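Local structure of glyoxalase 3 (Candida albicans, 4LRU) at residues 147-150 with 155-158; 127-132 with 213-218; 187-192 with 197-202. The protein converts methylglyoxal to D-lactate in a single glutathione-independent step, detoxifying the methylglyoxal that the cell itself produces. All blocks are in the same frame, centred on the assembly; numbering follows the deposited sequence. Where two conformers were deposited one is given.

Contact 1: 147-150 with 155-158; sequences NLND and EPLI
Leu157 N donates to Leu148 O in one of two backbone hydrogen bonds between 147-150 and 155-158, 2.9 Å long. The second runs from Asp150 N to Glu155 O at 2.8 Å. Between them Asn149 and Pro156 form an antiparallel non-hydrogen-bonded pair, their CA atoms 4.0 Å apart; Pro156, having no N-H, suits this place. The Asn149 amide leans over the proline: its OD1 stands 3.3 Å from Pro156 N, packing without a bond because neither atom brings a hydrogen. Leu148 O also receives the Pro156 CA-H (CA to O 3.3 Å) and a water that in turn accepts from Ile158 N. Asp150 has CG anti to its backbone N (chi1 -176°), which sends the carboxylate beside the carbonyl carbon, toward helix 119-130 and the connecting turn, where OD1 accepts from Lys152 N; CB packs on Leu157 CB at 4.1 Å. This short beta hairpin is therefore closed chiefly by main-chain polarity, with Leu148 O gripped by an amide and a water, while its leucines rest against Gln122, Thr126 and Tyr129 of helix 119-130.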
loop_
_atom_site.group_PDB
_atom_site.type_symbol
_atom_site.label_atom_id
_atom_site.label_comp_id
_atom_site.label_asym_id
_atom_site.label_seq_id
_atom_site.Cartn_x
_atom_site.Cartn_y
_atom_site.Cartn_z
ATOM N N ASN A 147 2.741 -14.616 1.744
ATOM C CA ASN A 147 4.032 -15.296 1.928
ATOM C C ASN A 147 4.931 -14.671 2.981
ATOM O O ASN A 147 6.136 -14.946 3.011
ATOM C CB ASN A 147 4.818 -15.381 0.615
ATOM C CG ASN A 147 3.995 -15.934 -0.524
ATOM O OD1 ASN A 147 3.339 -16.966 -0.383
ATOM N ND2 ASN A 147 4.041 -15.260 -1.672
ATOM N N LEU A 148 4.378 -13.850 3.866
ATOM C CA LEU A 148 5.227 -13.104 4.796
ATOM C C LEU A 148 5.163 -13.674 6.203
ATOM O O LEU A 148 4.165 -13.510 6.910
ATOM C CB LEU A 148 4.860 -11.631 4.823
ATOM C CG LEU A 148 5.800 -10.745 5.632
ATOM C CD1 LEU A 148 7.245 -10.935 5.180
ATOM C CD2 LEU A 148 5.372 -9.301 5.525
ATOM N N ASN A 149 6.236 -14.330 6.619
ATOM C CA ASN A 149 6.297 -14.808 7.988
ATOM C C ASN A 149 6.913 -13.724 8.876
ATOM O O ASN A 149 7.738 -12.921 8.425
ATOM C CB ASN A 149 7.051 -16.128 8.049
ATOM C CG ASN A 149 6.145 -17.319 7.756
ATOM O OD1 ASN A 149 5.009 -17.156 7.305
ATOM N ND2 ASN A 149 6.650 -18.511 7.990
ATOM N N ASP A 150 6.454 -13.659 10.113
ATOM C CA ASP A 150 7.042 -12.764 11.115
ATOM C C ASP A 150 8.192 -13.518 11.785
ATOM O O ASP A 150 7.995 -14.598 12.324
ATOM C CB ASP A 150 5.970 -12.405 12.148
ATOM C CG ASP A 150 6.451 -11.401 13.185
ATOM O OD1 ASP A 150 7.666 -11.111 13.247
ATOM O OD2 ASP A 150 5.581 -10.914 13.942
ATOM N N GLU A 155 5.406 -17.702 12.141
ATOM C CA GLU A 155 4.094 -17.833 11.508
ATOM C C GLU A 155 3.803 -16.600 10.673
ATOM O O GLU A 155 4.460 -15.569 10.818
ATOM C CB GLU A 155 2.999 -18.041 12.566
ATOM C CG GLU A 155 3.110 -19.350 13.329
ATOM C CD GLU A 155 2.404 -20.530 12.644
ATOM O OE1 GLU A 155 1.728 -20.319 11.617
ATOM O OE2 GLU A 155 2.541 -21.675 13.126
ATOM N N PRO A 156 2.834 -16.695 9.754
ATOM C CA PRO A 156 2.509 -15.527 8.954
ATOM C C PRO A 156 2.263 -14.303 9.825
ATOM O O PRO A 156 1.601 -14.393 10.870
ATOM C CB PRO A 156 1.241 -15.954 8.220
ATOM C CG PRO A 156 1.420 -17.429 8.053
ATOM C CD PRO A 156 2.103 -17.896 9.309
ATOM N N LEU A 157 2.833 -13.181 9.420
ATOM C CA LEU A 157 2.712 -11.953 10.186
ATOM C C LEU A 157 1.254 -11.587 10.518
ATOM O O LEU A 157 0.969 -11.080 11.602
ATOM C CB LEU A 157 3.393 -10.820 9.433
ATOM C CG LEU A 157 3.573 -9.543 10.264
ATOM C CD1 LEU A 157 4.864 -8.845 9.865
ATOM C CD2 LEU A 157 2.399 -8.612 10.081
ATOM N N ILE A 158 0.334 -11.851 9.592
ATOM C CA ILE A 158 -1.075 -11.566 9.837
ATOM C C ILE A 158 -1.900 -12.755 10.288
ATOM O O ILE A 158 -3.118 -12.654 10.367
ATOM C CB ILE A 158 -1.761 -10.876 8.645
ATOM C CG1 ILE A 158 -1.793 -11.783 7.407
ATOM C CG2 ILE A 158 -1.082 -9.554 8.369
ATOM C CD1 ILE A 158 -2.682 -11.269 6.283
HETATM O O HOH W 1 1.503 -12.465 6.604
HETATM O O HOH W 2 2.877 -11.638 13.953
#

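Contact 2: 127-132 with 213-218; sequences TVYDKG and DGRIVT
Arg215 and Tyr129 bury the most surface here, and they meet flat on flat. The guanidinium lies over one face of the Tyr129 ring, with planes 24° apart. Arg215 CZ stands 4.3 Å from the ring centroid and 25° off the ring normal, which meets the geometry of a cation-pi stack. NH1 approaches the CD1 side, 3.6 Å from Tyr129 CD1, while NH2 lies nearer CZ and the hydroxyl. The same NH1 donates to Tyr129 O at 3.0 Å, in the carbonyl plane and on a lone pair, although the acceptor is tilted from the guanidinium plane. A bend at chi3 (-63°) turns the guanidinium across the ring, where NH1 also meets the carbonyl. That carbonyl belongs to the end of helix 119-130, which closes in a Schellman motif: Gly132, at positive phi, is the C-prime residue, and its CA packs 3.4 Å from Arg215 NH1. Gly133 O takes a further hydrogen bond from NH1. Arg215 itself sits in the type II' turn from Asp213 to Ile216, which joins strands 210-213 and 216-219 at one edge of the central DJ-1/PfpI sheet, so the stack ties that hairpin to the helix leading into strand 134-138. Two waters bridge the pair, one between Tyr129 OH and Arg215 N, the other donating to Tyr129 O and accepting from Arg215 NH2. Beside the arginine, Ile216 CG1 reaches Tyr129 CE1 at 3.8 Å.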
loop_
_atom_site.group_PDB
_atom_site.type_symbol
_atom_site.label_atom_id
_atom_site.label_comp_id
_atom_site.label_asym_id
_atom_site.label_seq_id
_atom_site.Cartn_x
_atom_site.Cartn_y
_atom_site.Cartn_z
ATOM N N THR A 127 10.893 -5.809 9.706
ATOM C CA THR A 127 11.821 -5.107 10.572
ATOM C C THR A 127 11.073 -4.026 11.343
ATOM O O THR A 127 11.214 -3.899 12.568
ATOM C CB THR A 127 12.992 -4.510 9.762
ATOM O OG1 THR A 127 13.744 -5.586 9.182
ATOM C CG2 THR A 127 13.896 -3.700 10.630
ATOM N N VAL A 128 10.240 -3.289 10.619
ATOM C CA VAL A 128 9.364 -2.273 11.222
ATOM C C VAL A 128 8.461 -2.900 12.275
ATOM O O VAL A 128 8.404 -2.428 13.411
ATOM C CB VAL A 128 8.502 -1.579 10.158
ATOM C CG1 VAL A 128 7.380 -0.776 10.807
ATOM C CG2 VAL A 128 9.368 -0.688 9.283
ATOM N N TYR A 129 7.803 -4.006 11.922
ATOM C CA TYR A 129 6.867 -4.634 12.851
ATOM C C TYR A 129 7.559 -5.171 14.094
ATOM O O TYR A 129 7.010 -5.101 15.188
ATOM C CB TYR A 129 6.082 -5.756 12.168
ATOM C CG TYR A 129 4.874 -6.212 12.953
ATOM C CD1 TYR A 129 3.778 -5.386 13.108
ATOM C CD2 TYR A 129 4.842 -7.456 13.549
ATOM C CE1 TYR A 129 2.673 -5.793 13.831
ATOM C CE2 TYR A 129 3.741 -7.879 14.263
ATOM C CZ TYR A 129 2.657 -7.038 14.404
ATOM O OH TYR A 129 1.570 -7.459 15.149
ATOM N N ASP A 130 8.757 -5.732 13.938
ATOM C CA ASP A 130 9.376 -6.464 15.017
ATOM C C ASP A 130 10.070 -5.552 16.023
ATOM O O ASP A 130 10.513 -6.020 17.060
ATOM C CB ASP A 130 10.383 -7.477 14.485
ATOM C CG ASP A 130 9.721 -8.689 13.901
ATOM O OD1 ASP A 130 8.491 -8.847 14.093
ATOM O OD2 ASP A 130 10.437 -9.521 13.309
ATOM N N LYS A 131 10.170 -4.266 15.704
ATOM C CA LYS A 131 10.720 -3.294 16.650
ATOM C C LYS A 131 9.663 -2.373 17.238
ATOM O O LYS A 131 9.983 -1.430 17.963
ATOM C CB LYS A 131 11.800 -2.461 15.976
ATOM C CG LYS A 131 11.335 -1.444 14.975
ATOM C CD LYS A 131 12.575 -0.722 14.475
ATOM C CE LYS A 131 12.240 0.558 13.760
ATOM N NZ LYS A 131 13.478 1.213 13.253
ATOM N N GLY A 132 8.404 -2.704 16.989
ATOM C CA GLY A 132 7.269 -1.985 17.568
ATOM C C GLY A 132 6.722 -0.853 16.712
ATOM O O GLY A 132 5.985 0.013 17.219
ATOM N N ASP A 213 -5.659 -3.614 13.778
ATOM C CA ASP A 213 -5.434 -4.710 14.698
ATOM C C ASP A 213 -4.067 -4.493 15.313
ATOM O O ASP A 213 -3.039 -4.862 14.734
ATOM C CB ASP A 213 -5.533 -6.069 13.989
ATOM C CG ASP A 213 -5.604 -7.218 14.962
ATOM O OD1 ASP A 213 -5.142 -7.023 16.114
ATOM O OD2 ASP A 213 -6.165 -8.277 14.607
ATOM N N GLY A 214 -4.050 -3.844 16.473
ATOM C CA GLY A 214 -2.799 -3.482 17.110
ATOM C C GLY A 214 -2.010 -2.537 16.230
ATOM O O GLY A 214 -2.436 -1.409 15.987
ATOM N N ARG A 215 -0.877 -3.019 15.727
ATOM C CA ARG A 215 0.016 -2.213 14.891
ATOM C C ARG A 215 -0.051 -2.624 13.415
ATOM O O ARG A 215 0.854 -2.353 12.620
ATOM C CB ARG A 215 1.450 -2.287 15.446
ATOM C CG ARG A 215 1.612 -1.533 16.770
ATOM C CD ARG A 215 2.932 -1.817 17.461
ATOM N NE ARG A 215 3.056 -3.220 17.831
ATOM C CZ ARG A 215 3.839 -4.094 17.211
ATOM N NH1 ARG A 215 4.617 -3.703 16.208
ATOM N NH2 ARG A 215 3.845 -5.363 17.592
ATOM N N ILE A 216 -1.158 -3.255 13.046
ATOM C CA ILE A 216 -1.459 -3.520 11.640
ATOM C C ILE A 216 -2.690 -2.711 11.259
ATOM O O ILE A 216 -3.735 -2.826 11.895
ATOM C CB ILE A 216 -1.753 -5.002 11.412
ATOM C CG1 ILE A 216 -0.554 -5.831 11.876
ATOM C CG2 ILE A 216 -2.068 -5.256 9.948
ATOM C CD1 ILE A 216 -0.791 -7.319 11.863
ATOM N N VAL A 217 -2.547 -1.884 10.231
ATOM C CA VAL A 217 -3.634 -1.008 9.792
ATOM C C VAL A 217 -3.836 -1.177 8.294
ATOM O O VAL A 217 -2.898 -1.043 7.501
ATOM C CB VAL A 217 -3.340 0.466 10.113
ATOM C CG1 VAL A 217 -4.486 1.349 9.665
ATOM C CG2 VAL A 217 -3.068 0.641 11.592
ATOM N N THR A 218 -5.057 -1.504 7.897
ATOM C CA THR A 218 -5.343 -1.657 6.480
ATOM C C THR A 218 -6.582 -0.874 6.078
ATOM O O THR A 218 -7.454 -0.611 6.906
ATOM C CB THR A 218 -5.539 -3.142 6.121
ATOM O OG1 THR A 218 -6.441 -3.760 7.047
ATOM C CG2 THR A 218 -4.205 -3.887 6.179
HETATM O O HOH W 3 -0.024 -5.614 16.379
HETATM O O HOH W 4 6.007 -7.355 16.749
#

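Contact 3: 187-192 with 197-202; sequences TIKQVA and ATYIEP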
loop_
_atom_site.group_PDB
_atom_site.type_symbol
_atom_site.label_atom_id
_atom_site.label_comp_id
_atom_site.label_asym_id
_atom_site.label_seq_id
_atom_site.Cartn_x
_atom_site.Cartn_y
_atom_site.Cartn_z
ATOM N N THR A 187 -7.145 -12.228 -4.405
ATOM C CA THR A 187 -7.828 -11.101 -3.796
ATOM C C THR A 187 -7.389 -10.978 -2.350
ATOM O O THR A 187 -6.829 -11.904 -1.780
ATOM C CB THR A 187 -9.358 -11.270 -3.802
ATOM O OG1 THR A 187 -9.720 -12.378 -2.966
ATOM C CG2 THR A 187 -9.863 -11.489 -5.199
ATOM N N ILE A 188 -7.669 -9.841 -1.735
ATOM C CA ILE A 188 -7.192 -9.650 -0.387
ATOM C C ILE A 188 -7.886 -10.611 0.581
ATOM O O ILE A 188 -7.257 -11.096 1.528
ATOM C CB ILE A 188 -7.271 -8.185 0.065
ATOM C CG1 ILE A 188 -6.376 -7.288 -0.824
ATOM C CG2 ILE A 188 -6.851 -8.069 1.516
ATOM C CD1 ILE A 188 -4.985 -7.859 -1.099
ATOM N N LYS A 189 -9.160 -10.904 0.335
ATOM C CA LYS A 189 -9.858 -11.927 1.095
ATOM C C LYS A 189 -9.072 -13.236 1.011
ATOM O O LYS A 189 -8.778 -13.852 2.028
ATOM C CB LYS A 189 -11.281 -12.119 0.575
ATOM C CG LYS A 189 -12.141 -13.013 1.457
ATOM C CD LYS A 189 -13.581 -13.058 0.973
ATOM C CE LYS A 189 -14.455 -13.877 1.908
ATOM N NZ LYS A 189 -15.895 -13.822 1.528
ATOM N N GLN A 190 -8.702 -13.629 -0.204
ATOM C CA GLN A 190 -7.934 -14.857 -0.429
ATOM C C GLN A 190 -6.562 -14.805 0.259
ATOM O O GLN A 190 -6.078 -15.812 0.770
ATOM C CB GLN A 190 -7.761 -15.105 -1.931
ATOM C CG GLN A 190 -9.036 -15.563 -2.626
ATOM C CD GLN A 190 -8.834 -15.780 -4.122
ATOM O OE1 GLN A 190 -8.341 -14.898 -4.819
ATOM N NE2 GLN A 190 -9.191 -16.965 -4.609
ATOM N N VAL A 191 -5.930 -13.644 0.257
ATOM C CA VAL A 191 -4.670 -13.460 0.992
ATOM C C VAL A 191 -4.868 -13.737 2.471
ATOM O O VAL A 191 -4.077 -14.463 3.086
ATOM C CB VAL A 191 -4.074 -12.057 0.808
ATOM C CG1 VAL A 191 -2.878 -11.845 1.731
ATOM C CG2 VAL A 191 -3.664 -11.829 -0.649
ATOM N N ALA A 192 -5.912 -13.146 3.052
ATOM C CA ALA A 192 -6.261 -13.444 4.435
ATOM C C ALA A 192 -6.469 -14.953 4.639
ATOM O O ALA A 192 -5.949 -15.534 5.587
ATOM C CB ALA A 192 -7.512 -12.669 4.847
ATOM N N ALA A 197 -5.518 -15.183 8.381
ATOM C CA ALA A 197 -6.048 -13.922 8.890
ATOM C C ALA A 197 -7.563 -13.930 8.736
ATOM O O ALA A 197 -8.127 -14.809 8.081
ATOM C CB ALA A 197 -5.457 -12.743 8.132
ATOM N N THR A 198 -8.202 -12.908 9.298
ATOM C CA THR A 198 -9.632 -12.696 9.124
ATOM C C THR A 198 -9.809 -11.458 8.259
ATOM O O THR A 198 -9.360 -10.369 8.624
ATOM C CB THR A 198 -10.336 -12.512 10.487
ATOM O OG1 THR A 198 -10.240 -13.726 11.242
ATOM C CG2 THR A 198 -11.789 -12.170 10.288
ATOM N N TYR A 199 -10.459 -11.624 7.107
ATOM C CA TYR A 199 -10.781 -10.495 6.261
ATOM C C TYR A 199 -12.099 -9.860 6.733
ATOM O O TYR A 199 -13.118 -10.538 6.880
ATOM C CB TYR A 199 -10.896 -10.939 4.806
ATOM C CG TYR A 199 -11.298 -9.843 3.861
ATOM C CD1 TYR A 199 -10.364 -8.952 3.360
ATOM C CD2 TYR A 199 -12.622 -9.690 3.463
ATOM C CE1 TYR A 199 -10.724 -7.933 2.488
ATOM C CE2 TYR A 199 -12.990 -8.688 2.592
ATOM C CZ TYR A 199 -12.038 -7.816 2.103
ATOM O OH TYR A 199 -12.419 -6.815 1.242
ATOM N N ILE A 200 -12.054 -8.551 6.951
ATOM C CA ILE A 200 -13.240 -7.781 7.314
ATOM C C ILE A 200 -13.730 -7.010 6.090
ATOM O O ILE A 200 -13.021 -6.145 5.568
ATOM C CB ILE A 200 -12.935 -6.784 8.448
ATOM C CG1 ILE A 200 -12.269 -7.477 9.640
ATOM C CG2 ILE A 200 -14.216 -6.085 8.878
ATOM C CD1 ILE A 200 -13.116 -8.533 10.288
ATOM N N GLU A 201 -14.933 -7.335 5.624
ATOM C CA GLU A 201 -15.457 -6.736 4.398
ATOM C C GLU A 201 -16.222 -5.447 4.730
ATOM O O GLU A 201 -17.087 -5.451 5.600
ATOM C CB GLU A 201 -16.374 -7.732 3.678
ATOM C CG GLU A 201 -17.121 -7.158 2.481
ATOM C CD GLU A 201 -16.664 -7.735 1.154
ATOM O OE1 GLU A 201 -16.123 -8.858 1.136
ATOM O OE2 GLU A 201 -16.856 -7.058 0.122
ATOM N N PRO A 202 -15.902 -4.341 4.040
ATOM C CA PRO A 202 -16.703 -3.131 4.207
ATOM C C PRO A 202 -18.144 -3.370 3.730
ATOM O O PRO A 202 -18.416 -4.318 2.984
ATOM C CB PRO A 202 -16.010 -2.126 3.299
ATOM C CG PRO A 202 -15.433 -2.980 2.214
ATOM C CD PRO A 202 -14.947 -4.202 2.932
#
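Helix 188-195 and the strand after it, 198-199, which pairs in parallel with 162-163, are joined by a short turn in the DJ-1 domain, close to the inferred active site: the side chain of Ile188 is about 5 Å from that of His140. Tyr199 lies against the helix, with Lys189 over one face of its ring. Lys189 CB stands 4.1 Å from the ring centroid and 16° off the normal, a CH-pi contact, and Lys189 CA sits 3.8 Å from Tyr199 CG. A chi1 of 177° swings the tyrosine ring away from its own N and along the helix toward its N-terminal end, where Ile188 CG2 touches Tyr199 CE1 at 4.0 Å. Its hydroxyl is hydrogen-bonded to Gly165 O. Ala192 CB fills the inner corner, 3.8 Å from Tyr199 CB and 3.9 Å from Ala197 CB. Within 187-192, Thr187 and Gln190 make a capping box, Gln190 N bonding to Thr187 OG1 and Thr187 N to Gln190 OE1, which holds the helix start separately. The joint is thus largely apolar, an aromatic face on aliphatic carbon, with one backbone bond, Ala197 N to Ala192 O at 2.8 Å, as the polar link across.

How the contacts relate
All three contacts are partly buried and peripheral, their centres 14 to 17 Å from the chain centre. Contact 2 joins the edge of the central sheet to helix 119-130 by an arginine that both stacks on an aromatic face and bonds the helix-end carbonyl; contact 1, nested in its loop, relies on backbone bonds in a separate hairpin beside that helix. These two touch: Leu157 packs on Tyr129 and Ile216, and Asp150 OD1 lies 2.6 Å from Asp130 OD1, consistent with a shared proton. Contact 3, also nested within contact 2's loop but not touching it, is largely apolar and alone approaches the inferred active site. It meets contact 1 where Ile158 O packs on Ala197 CB.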